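Local coordinates for protein DspB (Aggregatibacter actinomycetemcomitans, PDB 1YHT) that acts as a beta-N-acetylhexosaminidase of glycoside hydrolase family 20 and releases biofilm, probably by cleaving N-acetylglucosamine polymers of the biofilm matrix, at residues 296-301 with 354-359; 19-24 with 348-353; 123-128 with 135-140; 84-89 with 128-133. All blocks are in the same frame, centred on the assembly; numbering follows the deposited sequence.

Contact 1: 296-301 with 354-359; sequences KDVIKN and IHKTNG
The peptide carbonyl of Ile299 is the flat group met across this contact, and Lys356 approaches it from above its plane. NZ lies 37° out of that plane, with a C=O...N angle of 133°, so the ammonium does not come in along a lone pair. Two outer helices of a TIM barrel meet here: 287-301 at its C-terminal end and 339-358, the final helix, with the CA atoms of Ile299 and Lys356 6.9 Å apart. The hydrogen bond is short, Lys356 NZ to Ile299 O being 2.7 Å. Lys356 reaches it along a folded chain, bent at chi2, chi3 and chi4, whose CD and CE pass close to the same oxygen. Lower down, the stem packs on a valine, with Lys356 CG 4.3 Å from Val298 CG1. Outside the two segments, Trp302 O receives a further, weak hydrogen bond from NZ. Carbonyl oxygens at the end of helix 287-301 thus gather around the ammonium, where a positive charge should suit the negative end of the helix dipole. One water extends the grip: it accepts from Lys356 NZ at 2.8 Å and donates to Lys300 O at 3.1 Å.

Contact 2: 19-24 with 348-353; sequences TGLMLD and SLLEAV
Strand 19-24 and helix 348-353 run in opposing senses, their axes 8.8 Å apart at closest approach and their N-to-C directions 140° apart, with Leu21 and Leu350 having the nearest pair of CA atoms. This is the strand-against-outer-helix layer of a TIM barrel, in which the first strand of the fold, 18-24, is backed by its last helix, 339-358. Leu350 makes the largest single share of the contact. Its CG stands anti to the backbone N (chi1 178°), which, with chi2 at 55°, brings CD1 against the strand. There Leu350 CD1 lies 3.9 Å from the carbonyl oxygen Gly20 O and 4.1 Å from Leu21 CB, so one methyl spans two consecutive residues. Leu21 meets it through the base of its side chain; that side chain also packs on Phe38 and Ile42 of helix 32-44 and on Ile329 of the adjacent strand. Val353, one turn along the helix, also points toward the strand but comes no closer than 5.0 Å with its side chain. Buried on both sides, the contact is made without polar bonds between the segments, by apolar side chains and the strand backbone. Its polar edge is Thr19, whose hydroxyl is satisfied by Ala325 O of strand 324-329, next to it in the sheet; Thr19 OG1 stays 4.4 Å from Val353 O, too far for a hydrogen bond, and that oxygen accepts from Thr357 OG1 instead.

Contact 3: 123-128 with 135-140; sequences AIFKLV and KYLQGL
Tyr136 is the first residue of helix 135-140 to touch helix 123-128, and it does so with the rim of its ring: Val128 CG1 lies in the ring plane, 3.6 Å from Tyr136 CD2 and 3.9 Å from Tyr136 CE2. The two side chains cross at about a right angle, and the phenol oxygen has a weak hydrogen bond from Arg132. Leu137 follows and forms the centre of the contact. Its CB rests on the same valine methyl, 4.0 Å from Val128 CG1, while its forked end closes on Phe125. Leu137 CD1 is 3.7 Å from Phe125 CD1, approaching the ring obliquely, and Leu137 CD2 is 3.6 Å from the carbonyl oxygen Phe125 O. A CG anti to the backbone N (chi1 163°) carries the fork across to that turn. Leu140, one turn on, points the same way but stops short of helix 123-128 and packs on Phe159. The axes pass 9.5 Å apart at 144°, which makes a helical hairpin folded at Gly133 and sealed by apolar contacts. Following strand 110-117 of the barrel, this hairpin sits against helix 154-171, whose Phe159 touches Val128, Tyr136 and Leu140, and whose Leu163 meets Ile124.

Contact 4: 84-89 with 128-133; sequences NPYTGK and VQKDRG
The methylenes of Lys130 pass over the face of Tyr86 here, while the lysine's charge stays distant. Lys130 CD sits 3.5 Å from the centroid of the Tyr86 ring, just 7° off the ring normal, the geometry of a CH-pi contact over the face. The next carbon continues across the same face, Lys130 CE being 3.4 Å from Tyr86 CD1. The bend at chi2 (67°) helps lay CD and CE over the ring, while the bend at chi4 turns NZ up and away from it; NZ remains 5.1 Å from the centroid, so any cation-pi attraction is long and weak at most. Both side chains are exposed, and this single pair makes nearly all of the contact. Tyr86 is presented by a tightly bonded loop. Asn84 OD1 accepts from Tyr86 N at 2.7 Å, in the carbonyl plane, and from Thr87 N at 3.3 Å, well above that plane; Gln69 OE1 in turn receives Asn84 ND2, which helps fix the amide's rotation. Thr87 OG1 accepts from Lys89 N at 3.2 Å. These bonds define an Asx turn and an ST turn, set within a beta hairpin that joins strands 82-83 and 90-91 and is closed by Asn84 N to Lys89 O, its tip leaning on the C-terminal end of helix 122-132.

In the fold
The four contacts fall into two groups on opposite sides of the chain's centre. Contacts 1 and 2 share helix 339-358 and have centres 11 Å apart; Ala352 and Leu349 of contact 2 pack on Ile299 and Val298 of contact 1. Contacts 3 and 4 share helix 122-132 and Val128, with centres 10 Å apart. Between contacts 1 and 3 the centres are 42 Å apart. Along the chain, contacts 3 and 4 are nested within the loop that contact 2 closes, and precede contact 1. Contact 2 packs the last helix on the first strand, bringing the barrel's two chain ends together, while contacts 3 and 4, whose segments alternate, join a helical hairpin and a peripheral loop.

Contact 1: 296-301 with 354-359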
loop_
_atom_site.group_PDB
_atom_site.type_symbol
_atom_site.label_atom_id
_atom_site.label_comp_id
_atom_site.label_asym_id
_atom_site.label_seq_id
_atom_site.Cartn_x
_atom_site.Cartn_y
_atom_site.Cartn_z
ATOM N N LYS A 296 1.602 -5.063 22.835
ATOM C CA LYS A 296 1.845 -6.182 23.742
ATOM C C LYS A 296 1.276 -7.474 23.164
ATOM O O LYS A 296 1.875 -8.531 23.292
ATOM C CB LYS A 296 1.252 -5.890 25.132
ATOM C CG LYS A 296 2.107 -4.927 25.915
ATOM C CD LYS A 296 1.391 -4.384 27.128
ATOM C CE LYS A 296 2.391 -3.624 28.038
ATOM N NZ LYS A 296 1.864 -3.529 29.438
ATOM N N ASP A 297 0.143 -7.346 22.489
ATOM C CA ASP A 297 -0.562 -8.480 21.867
ATOM C C ASP A 297 0.289 -9.095 20.749
ATOM O O ASP A 297 0.455 -10.308 20.692
ATOM C CB ASP A 297 -1.958 -8.033 21.388
ATOM C CG ASP A 297 -2.842 -9.199 20.893
ATOM O OD1 ASP A 297 -2.865 -10.256 21.537
ATOM O OD2 ASP A 297 -3.527 -9.018 19.867
ATOM N N VAL A 298 0.884 -8.258 19.910
ATOM C CA VAL A 298 1.833 -8.732 18.894
ATOM C C VAL A 298 3.055 -9.407 19.550
ATOM O O VAL A 298 3.498 -10.469 19.144
ATOM C CB VAL A 298 2.262 -7.546 17.986
ATOM C CG1 VAL A 298 3.525 -7.864 17.144
ATOM C CG2 VAL A 298 1.073 -7.135 17.126
ATOM N N ILE A 299 3.585 -8.795 20.590
ATOM C CA ILE A 299 4.749 -9.361 21.252
ATOM C C ILE A 299 4.443 -10.760 21.821
ATOM O O ILE A 299 5.233 -11.694 21.647
ATOM C CB ILE A 299 5.236 -8.423 22.370
ATOM C CG1 ILE A 299 5.904 -7.168 21.757
ATOM C CG2 ILE A 299 6.209 -9.146 23.330
ATOM C CD1 ILE A 299 5.879 -5.994 22.652
ATOM N N LYS A 300 3.300 -10.883 22.486
ATOM C CA LYS A 300 2.908 -12.137 23.162
ATOM C C LYS A 300 2.478 -13.240 22.189
ATOM O O LYS A 300 2.880 -14.398 22.340
ATOM C CB LYS A 300 1.756 -11.814 24.100
ATOM C CG LYS A 300 1.232 -12.951 24.971
ATOM C CD LYS A 300 1.772 -12.891 26.370
ATOM C CE LYS A 300 0.758 -13.473 27.364
ATOM N NZ LYS A 300 0.243 -14.776 26.926
ATOM N N ASN A 301 1.715 -12.838 21.173
ATOM C CA ASN A 301 0.892 -13.749 20.366
ATOM C C ASN A 301 1.221 -13.810 18.869
ATOM O O ASN A 301 0.811 -14.753 18.202
ATOM C CB ASN A 301 -0.612 -13.402 20.521
ATOM C CG ASN A 301 -1.074 -13.411 21.976
ATOM O OD1 ASN A 301 -1.562 -12.398 22.508
ATOM N ND2 ASN A 301 -0.917 -14.525 22.624
ATOM N N ILE A 354 8.549 -5.019 13.900
ATOM C CA ILE A 354 9.899 -5.055 13.329
ATOM C C ILE A 354 10.764 -6.049 14.100
ATOM O O ILE A 354 11.437 -6.864 13.499
ATOM C CB ILE A 354 10.589 -3.646 13.269
ATOM C CG1 ILE A 354 9.900 -2.761 12.232
ATOM C CG2 ILE A 354 12.050 -3.767 12.944
ATOM C CD1 ILE A 354 10.265 -1.281 12.269
ATOM N N HIS A 355 10.766 -5.935 15.417
ATOM C CA HIS A 355 11.556 -6.829 16.242
ATOM C C HIS A 355 11.071 -8.277 16.139
ATOM O O HIS A 355 11.882 -9.162 16.045
ATOM C CB HIS A 355 11.561 -6.396 17.705
ATOM C CG HIS A 355 12.319 -5.133 17.976
ATOM N ND1 HIS A 355 13.553 -4.865 17.423
ATOM C CD2 HIS A 355 12.036 -4.078 18.784
ATOM C CE1 HIS A 355 13.977 -3.682 17.835
ATOM N NE2 HIS A 355 13.075 -3.175 18.657
ATOM N N LYS A 356 9.769 -8.515 16.179
ATOM C CA LYS A 356 9.245 -9.878 16.063
ATOM C C LYS A 356 9.537 -10.487 14.716
ATOM O O LYS A 356 9.711 -11.705 14.622
ATOM C CB LYS A 356 7.747 -9.937 16.318
ATOM C CG LYS A 356 7.339 -9.677 17.772
ATOM C CD LYS A 356 7.725 -10.842 18.745
ATOM C CE LYS A 356 7.084 -12.140 18.341
ATOM N NZ LYS A 356 6.339 -12.763 19.458
ATOM N N THR A 357 9.612 -9.647 13.682
ATOM C CA THR A 357 9.897 -10.129 12.336
ATOM C C THR A 357 11.389 -10.495 12.207
ATOM O O THR A 357 11.747 -11.567 11.721
ATOM C CB THR A 357 9.536 -9.079 11.269
ATOM O OG1 THR A 357 8.139 -8.729 11.354
ATOM C CG2 THR A 357 9.863 -9.578 9.880
ATOM N N ASN A 358 12.245 -9.572 12.612
ATOM C CA ASN A 358 13.684 -9.815 12.578
ATOM C C ASN A 358 14.170 -10.784 13.662
ATOM O O ASN A 358 15.217 -11.373 13.517
ATOM C CB ASN A 358 14.440 -8.496 12.711
ATOM C CG ASN A 358 14.418 -7.680 11.442
ATOM O OD1 ASN A 358 14.088 -8.183 10.370
ATOM N ND2 ASN A 358 14.812 -6.414 11.545
ATOM N N GLY A 359 13.438 -10.913 14.759
ATOM C CA GLY A 359 13.793 -11.849 15.846
ATOM C C GLY A 359 14.517 -11.151 16.987
ATOM O O GLY A 359 15.603 -10.574 16.795
HETATM O O HOH W 1 4.801 -15.064 20.010
#

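Contact 2: 19-24 with 348-353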
loop_
_atom_site.group_PDB
_atom_site.type_symbol
_atom_site.label_atom_id
_atom_site.label_comp_id
_atom_site.label_asym_id
_atom_site.label_seq_id
_atom_site.Cartn_x
_atom_site.Cartn_y
_atom_site.Cartn_z
ATOM N N THR A 19 11.443 -5.429 6.355
ATOM C CA THR A 19 10.443 -5.082 7.342
ATOM C C THR A 19 10.312 -3.579 7.474
ATOM O O THR A 19 11.293 -2.829 7.287
ATOM C CB THR A 19 10.784 -5.727 8.715
ATOM O OG1 THR A 19 9.615 -5.729 9.546
ATOM C CG2 THR A 19 11.892 -4.961 9.394
ATOM N N GLY A 20 9.099 -3.148 7.767
ATOM C CA GLY A 20 8.804 -1.722 7.886
ATOM C C GLY A 20 7.368 -1.386 8.111
ATOM O O GLY A 20 6.622 -2.146 8.745
ATOM N N LEU A 21 6.991 -0.236 7.564
ATOM C CA LEU A 21 5.707 0.383 7.773
ATOM C C LEU A 21 5.049 0.612 6.432
ATOM O O LEU A 21 5.683 1.089 5.473
ATOM C CB LEU A 21 5.878 1.740 8.442
ATOM C CG LEU A 21 4.681 2.638 8.624
ATOM C CD1 LEU A 21 3.689 2.023 9.529
ATOM C CD2 LEU A 21 5.157 3.955 9.148
ATOM N N MET A 22 3.765 0.298 6.377
ATOM C CA MET A 22 2.933 0.831 5.310
ATOM C C MET A 22 2.123 1.971 5.892
ATOM O O MET A 22 1.329 1.799 6.857
ATOM C CB MET A 22 2.014 -0.262 4.784
ATOM C CG MET A 22 1.349 0.066 3.525
ATOM S SD MET A 22 -0.221 0.914 3.472
ATOM C CE MET A 22 -1.093 0.952 5.023
ATOM N N LEU A 23 2.271 3.138 5.299
ATOM C CA LEU A 23 1.617 4.315 5.840
ATOM C C LEU A 23 0.644 4.795 4.793
ATOM O O LEU A 23 1.044 5.106 3.645
ATOM C CB LEU A 23 2.634 5.434 6.157
ATOM C CG LEU A 23 2.013 6.639 6.908
ATOM C CD1 LEU A 23 1.500 6.329 8.307
ATOM C CD2 LEU A 23 2.981 7.761 6.973
ATOM N N ASP A 24 -0.629 4.851 5.189
ATOM C CA ASP A 24 -1.700 5.322 4.313
ATOM C C ASP A 24 -1.830 6.821 4.524
ATOM O O ASP A 24 -2.411 7.285 5.494
ATOM C CB ASP A 24 -2.991 4.570 4.609
ATOM C CG ASP A 24 -4.231 5.218 4.017
ATOM O OD1 ASP A 24 -4.160 6.078 3.097
ATOM O OD2 ASP A 24 -5.332 4.824 4.478
ATOM N N SER A 348 5.241 1.910 19.746
ATOM C CA SER A 348 5.472 0.631 20.405
ATOM C C SER A 348 5.094 -0.541 19.490
ATOM O O SER A 348 5.779 -1.537 19.434
ATOM C CB SER A 348 4.667 0.568 21.710
ATOM O OG SER A 348 5.210 1.518 22.642
ATOM N N LEU A 349 3.995 -0.386 18.752
ATOM C CA LEU A 349 3.483 -1.454 17.928
ATOM C C LEU A 349 4.388 -1.643 16.726
ATOM O O LEU A 349 4.677 -2.770 16.304
ATOM C CB LEU A 349 2.044 -1.125 17.545
ATOM C CG LEU A 349 1.360 -2.016 16.506
ATOM C CD1 LEU A 349 1.336 -3.469 16.919
ATOM C CD2 LEU A 349 -0.070 -1.496 16.258
ATOM N N LEU A 350 4.835 -0.536 16.148
ATOM C CA LEU A 350 5.738 -0.629 14.998
ATOM C C LEU A 350 7.064 -1.271 15.375
ATOM O O LEU A 350 7.580 -2.106 14.650
ATOM C CB LEU A 350 5.965 0.777 14.380
ATOM C CG LEU A 350 6.943 0.835 13.196
ATOM C CD1 LEU A 350 6.567 -0.121 12.030
ATOM C CD2 LEU A 350 7.139 2.267 12.710
ATOM N N GLU A 351 7.623 -0.866 16.517
ATOM C CA GLU A 351 8.813 -1.515 17.074
ATOM C C GLU A 351 8.650 -3.017 17.252
ATOM O O GLU A 351 9.518 -3.789 16.879
ATOM C CB GLU A 351 9.226 -0.876 18.421
ATOM C CG GLU A 351 9.716 0.538 18.266
ATOM C CD GLU A 351 9.954 1.236 19.603
ATOM O OE1 GLU A 351 9.656 0.635 20.674
ATOM O OE2 GLU A 351 10.470 2.362 19.545
ATOM N N ALA A 352 7.539 -3.411 17.847
ATOM C CA ALA A 352 7.214 -4.832 18.107
ATOM C C ALA A 352 7.147 -5.645 16.809
ATOM O O ALA A 352 7.677 -6.720 16.726
ATOM C CB ALA A 352 5.877 -4.942 18.808
ATOM N N VAL A 353 6.458 -5.128 15.810
ATOM C CA VAL A 353 6.338 -5.841 14.532
ATOM C C VAL A 353 7.729 -6.054 13.877
ATOM O O VAL A 353 8.060 -7.169 13.419
ATOM C CB VAL A 353 5.394 -5.091 13.560
ATOM C CG1 VAL A 353 5.407 -5.763 12.153
ATOM C CG2 VAL A 353 3.976 -5.042 14.117
#

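Contact 3: 123-128 with 135-140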
loop_
_atom_site.group_PDB
_atom_site.type_symbol
_atom_site.label_atom_id
_atom_site.label_comp_id
_atom_site.label_asym_id
_atom_site.label_seq_id
_atom_site.Cartn_x
_atom_site.Cartn_y
_atom_site.Cartn_z
ATOM N N ALA A 123 -9.342 9.233 -6.462
ATOM C CA ALA A 123 -8.730 10.557 -6.424
ATOM C C ALA A 123 -8.034 10.865 -7.770
ATOM O O ALA A 123 -8.124 11.962 -8.304
ATOM C CB ALA A 123 -7.750 10.644 -5.270
ATOM N N ILE A 124 -7.337 9.879 -8.306
ATOM C CA ILE A 124 -6.740 10.000 -9.640
ATOM C C ILE A 124 -7.813 10.323 -10.683
ATOM O O ILE A 124 -7.635 11.223 -11.477
ATOM C CB ILE A 124 -6.020 8.708 -10.025
ATOM C CG1 ILE A 124 -4.711 8.550 -9.206
ATOM C CG2 ILE A 124 -5.720 8.680 -11.495
ATOM C CD1 ILE A 124 -4.101 7.153 -9.249
ATOM N N PHE A 125 -8.907 9.568 -10.692
ATOM C CA PHE A 125 -10.026 9.858 -11.623
ATOM C C PHE A 125 -10.492 11.318 -11.504
ATOM O O PHE A 125 -10.703 12.027 -12.495
ATOM C CB PHE A 125 -11.220 8.953 -11.313
ATOM C CG PHE A 125 -10.990 7.465 -11.585
ATOM C CD1 PHE A 125 -10.012 7.026 -12.436
ATOM C CD2 PHE A 125 -11.835 6.538 -11.023
ATOM C CE1 PHE A 125 -9.856 5.658 -12.714
ATOM C CE2 PHE A 125 -11.685 5.153 -11.276
ATOM C CZ PHE A 125 -10.703 4.728 -12.123
ATOM N N LYS A 126 -10.658 11.776 -10.273
ATOM C CA LYS A 126 -11.170 13.112 -10.068
ATOM C C LYS A 126 -10.185 14.178 -10.588
ATOM O O LYS A 126 -10.607 15.162 -11.168
ATOM C CB LYS A 126 -11.500 13.331 -8.601
ATOM C CG LYS A 126 -12.673 12.431 -8.092
ATOM C CD LYS A 126 -13.879 12.435 -9.084
ATOM C CE LYS A 126 -15.193 11.876 -8.509
ATOM N NZ LYS A 126 -16.296 12.031 -9.560
ATOM N N LEU A 127 -8.879 13.986 -10.398
ATOM C CA LEU A 127 -7.879 14.919 -10.983
ATOM C C LEU A 127 -7.827 14.901 -12.517
ATOM O O LEU A 127 -7.657 15.959 -13.156
ATOM C CB LEU A 127 -6.487 14.623 -10.404
ATOM C CG LEU A 127 -6.307 14.946 -8.920
ATOM C CD1 LEU A 127 -5.048 14.292 -8.380
ATOM C CD2 LEU A 127 -6.311 16.452 -8.721
ATOM N N VAL A 128 -7.901 13.695 -13.086
ATOM C CA VAL A 128 -7.983 13.510 -14.538
ATOM C C VAL A 128 -9.234 14.205 -15.124
ATOM O O VAL A 128 -9.170 14.949 -16.107
ATOM C CB VAL A 128 -8.032 12.036 -14.925
ATOM C CG1 VAL A 128 -8.419 11.885 -16.437
ATOM C CG2 VAL A 128 -6.637 11.383 -14.671
ATOM N N LYS A 135 -15.074 13.272 -20.615
ATOM C CA LYS A 135 -15.096 12.256 -21.692
ATOM C C LYS A 135 -13.779 11.479 -21.762
ATOM O O LYS A 135 -13.762 10.252 -22.007
ATOM C CB LYS A 135 -15.432 12.845 -23.065
ATOM C CG LYS A 135 -16.814 13.572 -23.153
ATOM C CD LYS A 135 -18.142 12.686 -23.215
ATOM C CE LYS A 135 -19.312 13.534 -23.888
ATOM N NZ LYS A 135 -20.772 13.095 -23.809
ATOM N N TYR A 136 -12.676 12.198 -21.581
ATOM C CA TYR A 136 -11.369 11.546 -21.489
ATOM C C TYR A 136 -11.349 10.482 -20.374
ATOM O O TYR A 136 -10.992 9.340 -20.617
ATOM C CB TYR A 136 -10.238 12.569 -21.271
ATOM C CG TYR A 136 -8.884 11.869 -21.238
ATOM C CD1 TYR A 136 -8.202 11.577 -22.410
ATOM C CD2 TYR A 136 -8.339 11.452 -20.039
ATOM C CE1 TYR A 136 -6.996 10.925 -22.376
ATOM C CE2 TYR A 136 -7.158 10.792 -19.990
ATOM C CZ TYR A 136 -6.471 10.540 -21.172
ATOM O OH TYR A 136 -5.286 9.850 -21.124
ATOM N N LEU A 137 -11.708 10.889 -19.157
ATOM C CA LEU A 137 -11.760 9.974 -18.009
ATOM C C LEU A 137 -12.651 8.737 -18.286
ATOM O O LEU A 137 -12.251 7.586 -18.024
ATOM C CB LEU A 137 -12.258 10.706 -16.755
ATOM C CG LEU A 137 -12.739 9.775 -15.590
ATOM C CD1 LEU A 137 -11.620 8.907 -15.127
ATOM C CD2 LEU A 137 -13.309 10.539 -14.424
ATOM N N GLN A 138 -13.861 8.957 -18.812
ATOM C CA GLN A 138 -14.774 7.824 -19.037
ATOM C C GLN A 138 -14.154 6.834 -20.029
ATOM O O GLN A 138 -14.337 5.622 -19.896
ATOM C CB GLN A 138 -16.203 8.278 -19.446
ATOM C CG GLN A 138 -16.933 9.097 -18.319
ATOM C CD GLN A 138 -17.235 8.282 -17.005
ATOM O OE1 GLN A 138 -17.729 7.147 -17.057
ATOM N NE2 GLN A 138 -16.919 8.871 -15.845
ATOM N N GLY A 139 -13.326 7.322 -20.952
ATOM C CA GLY A 139 -12.688 6.428 -21.914
ATOM C C GLY A 139 -11.632 5.478 -21.351
ATOM O O GLY A 139 -11.257 4.501 -21.987
ATOM N N LEU A 140 -11.123 5.801 -20.173
ATOM C CA LEU A 140 -10.093 5.005 -19.526
ATOM C C LEU A 140 -10.688 4.006 -18.573
ATOM O O LEU A 140 -10.040 3.018 -18.248
ATOM C CB LEU A 140 -9.167 5.892 -18.721
ATOM C CG LEU A 140 -7.815 6.229 -19.394
ATOM C CD1 LEU A 140 -7.806 6.125 -20.939
ATOM C CD2 LEU A 140 -7.392 7.566 -18.933
#

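Contact 4: 84-89 with 128-133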
loop_
_atom_site.group_PDB
_atom_site.type_symbol
_atom_site.label_atom_id
_atom_site.label_comp_id
_atom_site.label_asym_id
_atom_site.label_seq_id
_atom_site.Cartn_x
_atom_site.Cartn_y
_atom_site.Cartn_z
ATOM N N ASN A 84 -4.745 21.389 -2.322
ATOM C CA ASN A 84 -5.255 21.576 -3.678
ATOM C C ASN A 84 -6.592 22.341 -3.570
ATOM O O ASN A 84 -7.516 21.826 -2.990
ATOM C CB ASN A 84 -5.443 20.206 -4.356
ATOM C CG ASN A 84 -6.020 20.320 -5.772
ATOM O OD1 ASN A 84 -6.853 21.194 -6.038
ATOM N ND2 ASN A 84 -5.577 19.456 -6.677
ATOM N N PRO A 85 -6.686 23.572 -4.103
ATOM C CA PRO A 85 -7.929 24.284 -3.837
ATOM C C PRO A 85 -9.162 23.661 -4.525
ATOM O O PRO A 85 -10.253 23.987 -4.129
ATOM C CB PRO A 85 -7.664 25.693 -4.380
ATOM C CG PRO A 85 -6.658 25.485 -5.478
ATOM C CD PRO A 85 -5.756 24.376 -4.912
ATOM N N TYR A 86 -8.990 22.823 -5.553
ATOM C CA TYR A 86 -10.142 22.199 -6.204
ATOM C C TYR A 86 -10.660 21.015 -5.422
ATOM O O TYR A 86 -11.861 20.871 -5.234
ATOM C CB TYR A 86 -9.861 21.736 -7.644
ATOM C CG TYR A 86 -11.160 21.339 -8.373
ATOM C CD1 TYR A 86 -12.065 22.326 -8.779
ATOM C CD2 TYR A 86 -11.499 20.003 -8.617
ATOM C CE1 TYR A 86 -13.262 22.008 -9.434
ATOM C CE2 TYR A 86 -12.693 19.666 -9.276
ATOM C CZ TYR A 86 -13.577 20.680 -9.684
ATOM O OH TYR A 86 -14.785 20.417 -10.346
ATOM N N THR A 87 -9.755 20.159 -4.964
ATOM C CA THR A 87 -10.158 18.990 -4.220
ATOM C C THR A 87 -10.298 19.282 -2.759
ATOM O O THR A 87 -10.928 18.531 -2.034
ATOM C CB THR A 87 -9.146 17.839 -4.414
ATOM O OG1 THR A 87 -7.892 18.189 -3.806
ATOM C CG2 THR A 87 -8.958 17.572 -5.861
ATOM N N GLY A 88 -9.691 20.365 -2.312
ATOM C CA GLY A 88 -9.652 20.691 -0.897
ATOM C C GLY A 88 -8.784 19.756 -0.048
ATOM O O GLY A 88 -8.898 19.751 1.184
ATOM N N LYS A 89 -7.897 18.997 -0.687
ATOM C CA LYS A 89 -7.111 17.939 0.012
ATOM C C LYS A 89 -5.631 18.255 -0.054
ATOM O O LYS A 89 -5.231 18.945 -0.977
ATOM C CB LYS A 89 -7.292 16.615 -0.703
ATOM C CG LYS A 89 -8.650 16.082 -0.732
ATOM C CD LYS A 89 -9.220 15.990 0.648
ATOM C CE LYS A 89 -10.402 15.021 0.633
ATOM N NZ LYS A 89 -11.406 15.488 1.629
ATOM N N VAL A 128 -7.901 13.695 -13.086
ATOM C CA VAL A 128 -7.983 13.510 -14.538
ATOM C C VAL A 128 -9.234 14.205 -15.124
ATOM O O VAL A 128 -9.170 14.949 -16.107
ATOM C CB VAL A 128 -8.032 12.036 -14.925
ATOM C CG1 VAL A 128 -8.419 11.885 -16.437
ATOM C CG2 VAL A 128 -6.637 11.383 -14.671
ATOM N N GLN A 129 -10.378 13.956 -14.503
ATOM C CA GLN A 129 -11.591 14.637 -14.913
ATOM C C GLN A 129 -11.447 16.156 -14.957
ATOM O O GLN A 129 -11.873 16.804 -15.909
ATOM C CB GLN A 129 -12.732 14.263 -13.954
ATOM C CG GLN A 129 -14.049 15.019 -14.290
ATOM C CD GLN A 129 -15.239 14.505 -13.484
ATOM O OE1 GLN A 129 -15.508 13.299 -13.466
ATOM N NE2 GLN A 129 -15.893 15.416 -12.741
ATOM N N LYS A 130 -10.887 16.735 -13.912
ATOM C CA LYS A 130 -10.737 18.207 -13.830
ATOM C C LYS A 130 -9.779 18.704 -14.937
ATOM O O LYS A 130 -10.062 19.650 -15.665
ATOM C CB LYS A 130 -10.206 18.578 -12.440
ATOM C CG LYS A 130 -9.841 20.066 -12.215
ATOM C CD LYS A 130 -11.075 20.946 -12.246
ATOM C CE LYS A 130 -10.775 22.431 -11.921
ATOM N NZ LYS A 130 -9.787 23.047 -12.880
ATOM N N ASP A 131 -8.632 18.042 -15.064
ATOM C CA ASP A 131 -7.633 18.517 -15.979
ATOM C C ASP A 131 -7.870 18.158 -17.447
ATOM O O ASP A 131 -7.644 18.976 -18.337
ATOM C CB ASP A 131 -6.271 18.033 -15.558
ATOM C CG ASP A 131 -5.174 18.785 -16.269
ATOM O OD1 ASP A 131 -5.173 20.027 -16.185
ATOM O OD2 ASP A 131 -4.334 18.123 -16.873
ATOM N N ARG A 132 -8.262 16.928 -17.708
ATOM C CA ARG A 132 -8.426 16.444 -19.070
ATOM C C ARG A 132 -9.892 16.361 -19.490
ATOM O O ARG A 132 -10.162 16.259 -20.677
ATOM C CB ARG A 132 -7.769 15.069 -19.234
ATOM C CG ARG A 132 -6.313 15.106 -18.757
ATOM C CD ARG A 132 -5.598 13.842 -19.037
ATOM N NE ARG A 132 -4.206 13.954 -18.582
ATOM C CZ ARG A 132 -3.238 13.148 -18.991
ATOM N NH1 ARG A 132 -3.508 12.215 -19.894
ATOM N NH2 ARG A 132 -2.006 13.292 -18.505
ATOM N N GLY A 133 -10.818 16.408 -18.540
ATOM C CA GLY A 133 -12.266 16.397 -18.873
ATOM C C GLY A 133 -12.928 15.046 -18.659
ATOM O O GLY A 133 -12.263 13.999 -18.587
#